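Long-range contact in conserved domain protein (Porphyromonas gingivalis, PDB 3PNN), which is probably a glycosyltransferase that forms glycosidic linkages, transferring a sugar from an activated donor: residues 119-132 with 212-224. Sequence-based numbering, arbitrary orientation.
Sequences AVINADDFYGRNGF and PVSMNMWGFTPDY
Strand 119-122 and strand 217-220 pair antiparallel near the centre of the chain, and the loop after the first strand packs against the corner that precedes the second. Val120 and Trp218 form a hydrogen-bonded pair: Val120 N donates to Trp218 O and Trp218 N to Val120 O, both at 2.9 Å. On the Val120 and Trp218 face, Val120 CG2 meets the edge of the Phe220 ring, 3.9 Å from Phe220 CD2.

The other neighbour of strand 119-122 is the parallel strand 7-11. This parallel and antiparallel pairing is consistent with the Rossmann-like alpha/beta/alpha fold of this glycosyltransferase. The chain turns a corner at Asn216, between strands 212-215 and 217-220.

Tyr127 ties the turn to the first strand. Tyr127 OH donates to Met215 O (2.9 Å), which lies at the ring edge, and accepts from Asn122 N (3.0 Å). Asn216 ND2 gives a nearly straight bond (176°) to Asn122 OD1, with the two amide planes 50° apart. The other end of the Asn122 amide donates to Asp125 OD2. A glycerol, probably from the crystallisation liquor, binds beside Asp125.

Met217, a selenomethionine, is extended as far as SE, with CG anti to the backbone N (chi1 177°), and bends at the last torsion. SE makes an oblique Met-aromatic contact with Tyr127. Met217 CE lies over the centre of the Phe132 ring in a CH-pi contact, 3.5 Å from Phe132 CE1, and also touches Ile121 CG2.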
loop_
_atom_site.group_PDB
_atom_site.type_symbol
_atom_site.label_atom_id
_atom_site.label_comp_id
_atom_site.label_asym_id
_atom_site.label_seq_id
_atom_site.Cartn_x
_atom_site.Cartn_y
_atom_site.Cartn_z
ATOM N N ALA A 119 3.651 1.128 9.223
ATOM C CA ALA A 119 3.698 1.180 7.762
ATOM C C ALA A 119 2.416 0.628 7.175
ATOM O O ALA A 119 1.809 -0.263 7.752
ATOM C CB ALA A 119 4.880 0.361 7.241
ATOM N N VAL A 120 2.012 1.168 6.029
ATOM C CA VAL A 120 0.934 0.596 5.236
ATOM C C VAL A 120 1.531 0.198 3.899
ATOM O O VAL A 120 2.250 0.999 3.273
ATOM C CB VAL A 120 -0.185 1.610 5.011
ATOM C CG1 VAL A 120 -1.244 1.029 4.037
ATOM C CG2 VAL A 120 -0.816 2.013 6.359
ATOM N N ILE A 121 1.291 -1.041 3.483
ATOM C CA ILE A 121 1.753 -1.506 2.176
ATOM C C ILE A 121 0.707 -2.373 1.494
ATOM O O ILE A 121 -0.202 -2.902 2.150
ATOM C CB ILE A 121 3.068 -2.357 2.266
ATOM C CG1 ILE A 121 2.831 -3.679 3.013
ATOM C CG2 ILE A 121 4.205 -1.554 2.895
ATOM C CD1 ILE A 121 3.952 -4.735 2.788
ATOM N N ASN A 122 0.839 -2.519 0.174
ATOM C CA ASN A 122 -0.025 -3.426 -0.575
ATOM C C ASN A 122 0.424 -4.863 -0.362
ATOM O O ASN A 122 1.582 -5.118 0.012
ATOM C CB ASN A 122 0.012 -3.117 -2.075
ATOM C CG ASN A 122 -0.663 -1.807 -2.430
ATOM O OD1 ASN A 122 -1.563 -1.333 -1.723
ATOM N ND2 ASN A 122 -0.243 -1.218 -3.548
ATOM N N ALA A 123 -0.477 -5.801 -0.638
ATOM C CA ALA A 123 -0.226 -7.219 -0.386
ATOM C C ALA A 123 0.470 -7.945 -1.540
ATOM O O ALA A 123 0.972 -9.049 -1.363
ATOM C CB ALA A 123 -1.544 -7.934 -0.041
ATOM N N ASP A 124 0.503 -7.336 -2.719
ATOM C CA ASP A 124 0.984 -8.056 -3.895
ATOM C C ASP A 124 1.946 -7.205 -4.728
ATOM O O ASP A 124 2.072 -7.399 -5.936
ATOM C CB ASP A 124 -0.214 -8.513 -4.741
ATOM C CG ASP A 124 0.087 -9.739 -5.591
ATOM O OD1 ASP A 124 1.011 -10.525 -5.256
ATOM O OD2 ASP A 124 -0.626 -9.925 -6.599
ATOM N N ASP A 125 2.599 -6.245 -4.082
ATOM C CA ASP A 125 3.680 -5.484 -4.721
ATOM C C ASP A 125 5.009 -5.795 -4.047
ATOM O O ASP A 125 5.064 -5.977 -2.827
ATOM C CB ASP A 125 3.422 -3.970 -4.652
ATOM C CG ASP A 125 2.332 -3.523 -5.609
ATOM O OD1 ASP A 125 2.609 -3.369 -6.812
ATOM O OD2 ASP A 125 1.190 -3.358 -5.163
ATOM N N PHE A 126 6.075 -5.841 -4.845
ATOM C CA PHE A 126 7.421 -6.046 -4.328
ATOM C C PHE A 126 8.114 -4.698 -4.155
ATOM O O PHE A 126 8.369 -3.978 -5.132
ATOM C CB PHE A 126 8.226 -6.981 -5.253
ATOM C CG PHE A 126 9.621 -7.277 -4.764
ATOM C CD1 PHE A 126 9.897 -8.450 -4.050
ATOM C CD2 PHE A 126 10.669 -6.404 -5.038
ATOM C CE1 PHE A 126 11.191 -8.738 -3.610
ATOM C CE2 PHE A 126 11.970 -6.679 -4.597
ATOM C CZ PHE A 126 12.232 -7.847 -3.882
ATOM N N TYR A 127 8.418 -4.355 -2.906
ATOM C CA TYR A 127 8.950 -3.030 -2.583
ATOM C C TYR A 127 10.485 -2.982 -2.499
ATOM O O TYR A 127 11.091 -1.930 -2.701
ATOM C CB TYR A 127 8.331 -2.547 -1.279
ATOM C CG TYR A 127 6.857 -2.248 -1.420
ATOM C CD1 TYR A 127 6.429 -1.027 -1.936
ATOM C CD2 TYR A 127 5.891 -3.193 -1.061
ATOM C CE1 TYR A 127 5.073 -0.743 -2.084
ATOM C CE2 TYR A 127 4.530 -2.909 -1.199
ATOM C CZ TYR A 127 4.133 -1.673 -1.701
ATOM O OH TYR A 127 2.794 -1.373 -1.846
ATOM N N GLY A 128 11.103 -4.119 -2.191
ATOM C CA GLY A 128 12.551 -4.204 -2.068
ATOM C C GLY A 128 13.050 -3.919 -0.658
ATOM O O GLY A 128 12.467 -3.127 0.078
ATOM N N ARG A 129 14.145 -4.564 -0.279
ATOM C CA ARG A 129 14.614 -4.511 1.103
ATOM C C ARG A 129 14.854 -3.101 1.622
ATOM O O ARG A 129 14.470 -2.786 2.750
ATOM C CB ARG A 129 15.889 -5.330 1.260
ATOM C CG ARG A 129 16.377 -5.408 2.686
ATOM C CD ARG A 129 17.511 -6.438 2.770
ATOM N NE ARG A 129 18.037 -6.561 4.123
ATOM C CZ ARG A 129 19.125 -7.263 4.433
ATOM N NH1 ARG A 129 19.801 -7.883 3.471
ATOM N NH2 ARG A 129 19.542 -7.329 5.695
ATOM N N ASN A 130 15.502 -2.252 0.829
ATOM C CA ASN A 130 15.808 -0.905 1.311
ATOM C C ASN A 130 14.574 -0.020 1.554
ATOM O O ASN A 130 14.634 0.932 2.347
ATOM C CB ASN A 130 16.812 -0.199 0.398
ATOM C CG ASN A 130 17.357 1.056 1.020
ATOM O OD1 ASN A 130 18.131 1.005 1.984
ATOM N ND2 ASN A 130 16.952 2.191 0.488
ATOM N N GLY A 131 13.463 -0.331 0.878
ATOM C CA GLY A 131 12.196 0.335 1.143
ATOM C C GLY A 131 11.783 0.110 2.585
ATOM O O GLY A 131 11.452 1.049 3.311
ATOM N N PHE A 132 11.792 -1.150 3.013
ATOM C CA PHE A 132 11.527 -1.453 4.425
ATOM C C PHE A 132 12.547 -0.848 5.379
ATOM O O PHE A 132 12.189 -0.418 6.481
ATOM C CB PHE A 132 11.409 -2.966 4.639
ATOM C CG PHE A 132 10.242 -3.560 3.928
ATOM C CD1 PHE A 132 8.983 -3.535 4.510
ATOM C CD2 PHE A 132 10.382 -4.069 2.641
ATOM C CE1 PHE A 132 7.886 -4.053 3.847
ATOM C CE2 PHE A 132 9.294 -4.593 1.970
ATOM C CZ PHE A 132 8.035 -4.583 2.571
ATOM N N PRO A 212 8.934 11.514 -8.904
ATOM C CA PRO A 212 8.573 10.646 -7.776
ATOM C C PRO A 212 7.124 10.164 -7.865
ATOM O O PRO A 212 6.235 10.939 -8.262
ATOM C CB PRO A 212 8.726 11.558 -6.555
ATOM C CG PRO A 212 9.190 12.901 -7.077
ATOM C CD PRO A 212 8.989 12.937 -8.534
ATOM N N VAL A 213 6.890 8.905 -7.498
ATOM C CA VAL A 213 5.525 8.376 -7.401
ATOM C C VAL A 213 5.342 7.614 -6.109
ATOM O O VAL A 213 6.309 7.088 -5.538
ATOM C CB VAL A 213 5.142 7.449 -8.590
ATOM C CG1 VAL A 213 5.002 8.266 -9.873
ATOM C CG2 VAL A 213 6.160 6.327 -8.758
ATOM N N SER A 214 4.098 7.571 -5.645
ATOM C CA SER A 214 3.714 6.700 -4.546
ATOM C C SER A 214 3.418 5.304 -5.090
ATOM O O SER A 214 2.823 5.167 -6.163
ATOM C CB SER A 214 2.464 7.251 -3.845
ATOM O OG SER A 214 1.913 6.279 -2.967
HETATM N N MSE A 215 3.840 4.272 -4.360
HETATM C CA MSE A 215 3.440 2.889 -4.664
HETATM C C MSE A 215 2.660 2.329 -3.475
HETATM O O MSE A 215 2.600 1.108 -3.255
HETATM C CB MSE A 215 4.655 1.997 -4.992
HETATM C CG MSE A 215 5.468 2.495 -6.199
HETATM SE SE MSE A 215 4.387 2.633 -7.830
HETATM C CE MSE A 215 4.033 0.756 -8.115
ATOM N N ASN A 216 2.049 3.241 -2.726
ATOM C CA ASN A 216 1.239 2.903 -1.550
ATOM C C ASN A 216 2.052 2.280 -0.411
ATOM O O ASN A 216 1.564 1.391 0.289
ATOM C CB ASN A 216 0.062 1.995 -1.923
ATOM C CG ASN A 216 -1.280 2.545 -1.450
ATOM O OD1 ASN A 216 -1.447 3.758 -1.274
ATOM N ND2 ASN A 216 -2.257 1.649 -1.266
HETATM N N MSE A 217 3.290 2.738 -0.235
HETATM C CA MSE A 217 4.079 2.391 0.948
HETATM C C MSE A 217 4.186 3.635 1.826
HETATM O O MSE A 217 4.941 4.554 1.508
HETATM C CB MSE A 217 5.478 1.892 0.544
HETATM C CG MSE A 217 6.409 1.566 1.727
HETATM SE SE MSE A 217 8.047 0.632 1.095
HETATM C CE MSE A 217 7.950 -0.946 2.226
ATOM N N TRP A 218 3.431 3.667 2.927
ATOM C CA TRP A 218 3.331 4.867 3.770
ATOM C C TRP A 218 3.800 4.562 5.178
ATOM O O TRP A 218 3.798 3.400 5.596
ATOM C CB TRP A 218 1.865 5.270 3.890
ATOM C CG TRP A 218 1.198 5.566 2.606
ATOM C CD1 TRP A 218 0.454 4.714 1.839
ATOM C CD2 TRP A 218 1.191 6.826 1.942
ATOM N NE1 TRP A 218 -0.014 5.378 0.726
ATOM C CE2 TRP A 218 0.433 6.675 0.766
ATOM C CE3 TRP A 218 1.764 8.073 2.226
ATOM C CZ2 TRP A 218 0.229 7.726 -0.134
ATOM C CZ3 TRP A 218 1.550 9.128 1.335
ATOM C CH2 TRP A 218 0.796 8.940 0.168
ATOM N N GLY A 219 4.151 5.605 5.923
ATOM C CA GLY A 219 4.416 5.491 7.353
ATOM C C GLY A 219 3.564 6.504 8.110
ATOM O O GLY A 219 3.619 7.700 7.812
ATOM N N PHE A 220 2.782 6.032 9.078
ATOM C CA PHE A 220 1.849 6.896 9.818
ATOM C C PHE A 220 2.009 6.724 11.325
ATOM O O PHE A 220 2.677 5.792 11.794
ATOM C CB PHE A 220 0.390 6.569 9.458
ATOM C CG PHE A 220 0.015 6.825 8.004
ATOM C CD1 PHE A 220 0.091 8.100 7.455
ATOM C CD2 PHE A 220 -0.457 5.785 7.208
ATOM C CE1 PHE A 220 -0.273 8.330 6.130
ATOM C CE2 PHE A 220 -0.825 6.005 5.886
ATOM C CZ PHE A 220 -0.742 7.287 5.349
ATOM N N THR A 221 1.381 7.623 12.079
ATOM C CA THR A 221 1.197 7.446 13.514
ATOM C C THR A 221 -0.303 7.331 13.745
ATOM O O THR A 221 -1.087 7.670 12.867
ATOM C CB THR A 221 1.790 8.629 14.321
ATOM O OG1 THR A 221 1.372 9.871 13.740
ATOM C CG2 THR A 221 3.324 8.579 14.288
ATOM N N PRO A 222 -0.720 6.856 14.929
ATOM C CA PRO A 222 -2.151 6.518 15.077
ATOM C C PRO A 222 -3.128 7.695 14.960
ATOM O O PRO A 222 -4.325 7.460 14.719
ATOM C CB PRO A 222 -2.217 5.853 16.462
ATOM C CG PRO A 222 -0.811 5.243 16.630
ATOM C CD PRO A 222 0.106 6.292 16.011
ATOM N N ASP A 223 -2.661 8.934 15.112
ATOM C CA ASP A 223 -3.564 10.080 14.911
ATOM C C ASP A 223 -4.116 10.057 13.485
ATOM O O ASP A 223 -5.137 10.656 13.194
ATOM C CB ASP A 223 -2.847 11.409 15.163
ATOM C CG ASP A 223 -1.461 11.441 14.549
ATOM O OD1 ASP A 223 -1.281 12.098 13.493
ATOM O OD2 ASP A 223 -0.556 10.796 15.118
ATOM N N TYR A 224 -3.414 9.373 12.592
ATOM C CA TYR A 224 -3.884 9.247 11.218
ATOM C C TYR A 224 -5.264 8.589 11.165
ATOM O O TYR A 224 -6.091 8.932 10.324
ATOM C CB TYR A 224 -2.882 8.464 10.342
ATOM C CG TYR A 224 -3.322 8.431 8.881
ATOM C CD1 TYR A 224 -3.247 9.578 8.096
ATOM C CD2 TYR A 224 -3.822 7.268 8.299
ATOM C CE1 TYR A 224 -3.658 9.574 6.768
ATOM C CE2 TYR A 224 -4.246 7.253 6.949
ATOM C CZ TYR A 224 -4.142 8.410 6.202
ATOM O OH TYR A 224 -4.543 8.439 4.887
#